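Local coordinates for protein phosphoribosylaminoimidazole-succinocarboxamide synthase (Thermotoga maritima, PDB 1KUT) that catalyses the ATP-dependent joining of L-aspartate to carboxyaminoimidazole ribonucleotide, giving SAICAR in de novo purine biosynthesis, at residues 62-67 with 73-78. Numbering follows the deposited sequence.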
ATOM      1  N   HIS B  62      26.123   0.506   5.238  1.00 17.26           N
ATOM      2  CA  HIS B  62      27.109  -0.400   4.668  1.00 17.21           C
ATOM      3  C   HIS B  62      28.415   0.231   4.172  1.00 17.33           C
ATOM      4  O   HIS B  62      29.303  -0.484   3.705  1.00 16.92           O
ATOM      5  CB  HIS B  62      26.439  -1.257   3.558  1.00 16.80           C
ATOM      6  CG  HIS B  62      26.159  -0.527   2.272  1.00 16.78           C
ATOM      7  ND1 HIS B  62      26.000   0.844   2.196  1.00 17.17           N
ATOM      8  CD2 HIS B  62      25.959  -0.997   1.015  1.00 16.62           C
ATOM      9  CE1 HIS B  62      25.717   1.186   0.950  1.00 16.81           C
ATOM     10  NE2 HIS B  62      25.684   0.086   0.216  1.00 17.54           N
ATOM     11  N   LEU B  63      28.550   1.555   4.294  1.00 18.07           N
ATOM     12  CA  LEU B  63      29.772   2.217   3.834  1.00 18.86           C
ATOM     13  C   LEU B  63      31.008   1.921   4.675  1.00 19.72           C
ATOM     14  O   LEU B  63      31.011   2.117   5.897  1.00 19.55           O
ATOM     15  CB  LEU B  63      29.601   3.742   3.786  1.00 18.18           C
ATOM     16  CG  LEU B  63      30.891   4.570   3.576  1.00 18.09           C
ATOM     17  CD1 LEU B  63      31.465   4.294   2.176  1.00 17.06           C
ATOM     18  CD2 LEU B  63      30.616   6.079   3.744  1.00 17.30           C
ATOM     19  N   VAL B  64      32.067   1.445   4.023  1.00 20.46           N
ATOM     20  CA  VAL B  64      33.301   1.223   4.751  1.00 21.16           C
ATOM     21  C   VAL B  64      34.180   2.443   4.458  1.00 21.65           C
ATOM     22  O   VAL B  64      34.736   3.035   5.378  1.00 22.03           O
ATOM     23  CB  VAL B  64      34.008  -0.081   4.330  1.00 21.52           C
ATOM     24  CG1 VAL B  64      35.375  -0.191   5.060  1.00 20.57           C
ATOM     25  CG2 VAL B  64      33.112  -1.285   4.673  1.00 20.39           C
ATOM     26  N   GLU B  65      34.283   2.834   3.187  1.00 21.91           N
ATOM     27  CA  GLU B  65      35.069   4.012   2.821  1.00 22.15           C
ATOM     28  C   GLU B  65      34.847   4.428   1.380  1.00 21.94           C
ATOM     29  O   GLU B  65      34.351   3.641   0.564  1.00 22.35           O
ATOM     30  CB  GLU B  65      36.574   3.778   3.056  1.00 23.32           C
ATOM     31  CG  GLU B  65      37.259   2.783   2.128  1.00 24.26           C
ATOM     32  CD  GLU B  65      38.798   2.831   2.240  1.00 26.31           C
ATOM     33  OE1 GLU B  65      39.451   1.771   2.065  1.00 26.44           O
ATOM     34  OE2 GLU B  65      39.358   3.932   2.490  1.00 26.36           O
ATOM     35  N   TYR B  66      35.216   5.666   1.060  1.00 21.37           N
ATOM     36  CA  TYR B  66      35.058   6.184  -0.295  1.00 21.12           C
ATOM     37  C   TYR B  66      36.353   5.994  -1.079  1.00 20.83           C
ATOM     38  O   TYR B  66      37.425   6.363  -0.611  1.00 20.20           O
ATOM     39  CB  TYR B  66      34.671   7.669  -0.250  1.00 21.10           C
ATOM     40  CG  TYR B  66      34.670   8.387  -1.592  1.00 21.43           C
ATOM     41  CD1 TYR B  66      34.060   7.832  -2.713  1.00 21.67           C
ATOM     42  CD2 TYR B  66      35.253   9.651  -1.723  1.00 21.74           C
ATOM     43  CE1 TYR B  66      34.033   8.521  -3.936  1.00 21.93           C
ATOM     44  CE2 TYR B  66      35.226  10.344  -2.923  1.00 21.50           C
ATOM     45  CZ  TYR B  66      34.617   9.779  -4.025  1.00 21.95           C
ATOM     46  OH  TYR B  66      34.569  10.494  -5.207  1.00 22.37           O
ATOM     47  N   ILE B  67      36.236   5.389  -2.261  1.00 20.88           N
ATOM     48  CA  ILE B  67      37.378   5.139  -3.135  1.00 21.24           C
ATOM     49  C   ILE B  67      37.149   5.983  -4.387  1.00 21.63           C
ATOM     50  O   ILE B  67      36.528   5.534  -5.354  1.00 21.08           O
ATOM     51  CB  ILE B  67      37.474   3.648  -3.539  1.00 20.85           C
ATOM     52  CG1 ILE B  67      37.351   2.746  -2.304  1.00 21.11           C
ATOM     53  CG2 ILE B  67      38.797   3.382  -4.228  1.00 21.11           C
ATOM     54  CD1 ILE B  67      38.500   2.844  -1.318  1.00 21.49           C
ATOM     55  N   LYS B  73      33.593   1.331  -0.885  1.00 21.91           N
ATOM     56  CA  LYS B  73      33.905   0.028  -0.341  1.00 21.63           C
ATOM     57  C   LYS B  73      32.803  -0.210   0.688  1.00 20.84           C
ATOM     58  O   LYS B  73      32.664   0.540   1.664  1.00 20.69           O
ATOM     59  CB  LYS B  73      35.282   0.028   0.315  1.00 22.15           C
ATOM     60  CG  LYS B  73      35.737  -1.337   0.815  1.00 23.58           C
ATOM     61  CD  LYS B  73      37.074  -1.163   1.514  1.00 24.99           C
ATOM     62  CE  LYS B  73      37.323  -2.208   2.592  1.00 25.89           C
ATOM     63  NZ  LYS B  73      38.466  -1.762   3.478  1.00 26.81           N
ATOM     64  N   VAL B  74      32.010  -1.245   0.458  1.00 20.22           N
ATOM     65  CA  VAL B  74      30.901  -1.545   1.347  1.00 20.57           C
ATOM     66  C   VAL B  74      30.972  -2.944   1.925  1.00 20.98           C
ATOM     67  O   VAL B  74      31.688  -3.802   1.415  1.00 21.01           O
ATOM     68  CB  VAL B  74      29.554  -1.405   0.615  1.00 19.63           C
ATOM     69  CG1 VAL B  74      29.358   0.033   0.170  1.00 19.73           C
ATOM     70  CG2 VAL B  74      29.516  -2.337  -0.588  1.00 18.80           C
ATOM     71  N   ILE B  75      30.220  -3.157   2.997  1.00 21.73           N
ATOM     72  CA  ILE B  75      30.150  -4.461   3.635  1.00 22.75           C
ATOM     73  C   ILE B  75      28.978  -5.191   2.983  1.00 23.20           C
ATOM     74  O   ILE B  75      27.914  -4.610   2.769  1.00 22.83           O
ATOM     75  CB  ILE B  75      29.837  -4.358   5.146  1.00 23.05           C
ATOM     76  CG1 ILE B  75      28.493  -3.662   5.339  1.00 23.23           C
ATOM     77  CG2 ILE B  75      30.927  -3.595   5.866  1.00 22.69           C
ATOM     78  CD1 ILE B  75      28.014  -3.631   6.778  1.00 24.71           C
ATOM     79  N   PRO B  76      29.160  -6.474   2.649  1.00 23.67           N
ATOM     80  CA  PRO B  76      28.045  -7.193   2.026  1.00 23.95           C
ATOM     81  C   PRO B  76      26.792  -7.194   2.895  1.00 24.00           C
ATOM     82  O   PRO B  76      26.864  -7.184   4.128  1.00 23.35           O
ATOM     83  CB  PRO B  76      28.608  -8.600   1.815  1.00 23.68           C
ATOM     84  CG  PRO B  76      29.749  -8.684   2.809  1.00 23.77           C
ATOM     85  CD  PRO B  76      30.358  -7.320   2.732  1.00 23.59           C
ATOM     86  N   LEU B  77      25.639  -7.181   2.238  1.00 24.53           N
ATOM     87  CA  LEU B  77      24.365  -7.202   2.940  1.00 25.05           C
ATOM     88  C   LEU B  77      23.434  -8.090   2.156  1.00 25.34           C
ATOM     89  O   LEU B  77      23.560  -8.195   0.942  1.00 25.61           O
ATOM     90  CB  LEU B  77      23.754  -5.805   3.003  1.00 24.67           C
ATOM     91  CG  LEU B  77      24.424  -4.679   3.798  1.00 25.16           C
ATOM     92  CD1 LEU B  77      23.661  -3.381   3.532  1.00 25.40           C
ATOM     93  CD2 LEU B  77      24.418  -4.995   5.284  1.00 24.58           C
ATOM     94  N   LYS B  78      22.521  -8.762   2.840  1.00 25.94           N
ATOM     95  CA  LYS B  78      21.538  -9.553   2.119  1.00 26.21           C
ATOM     96  C   LYS B  78      20.368  -8.562   2.029  1.00 25.94           C
ATOM     97  O   LYS B  78      19.591  -8.404   2.973  1.00 25.29           O
ATOM     98  CB  LYS B  78      21.126 -10.811   2.894  1.00 27.53           C
ATOM     99  CG  LYS B  78      20.433 -11.841   1.984  1.00 28.85           C
ATOM    100  CD  LYS B  78      19.933 -13.080   2.736  1.00 30.27           C
ATOM    101  CE  LYS B  78      19.394 -14.121   1.747  1.00 30.99           C
ATOM    102  NZ  LYS B  78      18.371 -13.526   0.827  1.00 31.72           N
TER
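Strands 63-67 and 71-74 pair antiparallel as a beta hairpin, with a bulge where Val-64 and Glu-65 both meet Lys-73. Within the chain, 63-67 is an outermost strand of the five-stranded sheet that includes 16-21. Lys-73 O accepts two backbone bonds, from Val-64 N at 2.6 Å and from Glu-65 N at 3.2 Å. The Glu-65 donor lies in the carbonyl plane on a lone pair, while Val-64 N comes almost end-on to the oxygen. Lys-73 N returns a bond to Glu-65 O. Beyond the bulge, Ile-75 N reaches His-62 O at 2.9 Å and continues the pairing past the strand end.

The His-62 imidazole stands beside Val-74 on one side of the sheet. Val-74 CG1 sits over the middle of the ring face, 3.6 Å from the ring centroid, in a CH-pi contact. A His-62 chi1 of 74° tucks CG in between N and C of its own backbone, which brings the ring face against Val-74. Leu-77 CD1 and Ile-75 CG1 both pack on His-62 CB. With an alanine at His-62, Val-74 CG1 would probably lose its aromatic partner and a gap would open beside it. Met-51 of helix 39-55 and Leu-19 of strand 16-21 also touch His-62.

Around the bulge, Val-64 CG2 presses on Ile-75 CG2 at 3.4 Å, a tight approach. The other Val-64 methyl, CG1, lies against Lys-73 CE. The extended Lys-73 chain passes Glu-65, whose OE1 makes a long salt bridge to Lys-73 NZ at 3.9 Å. Lys-73 also makes a cation-pi contact with Tyr-16. Two successive residues, Val-64 and Glu-65, thus face the single residue Lys-73, which defines a classic beta bulge in an antiparallel hairpin.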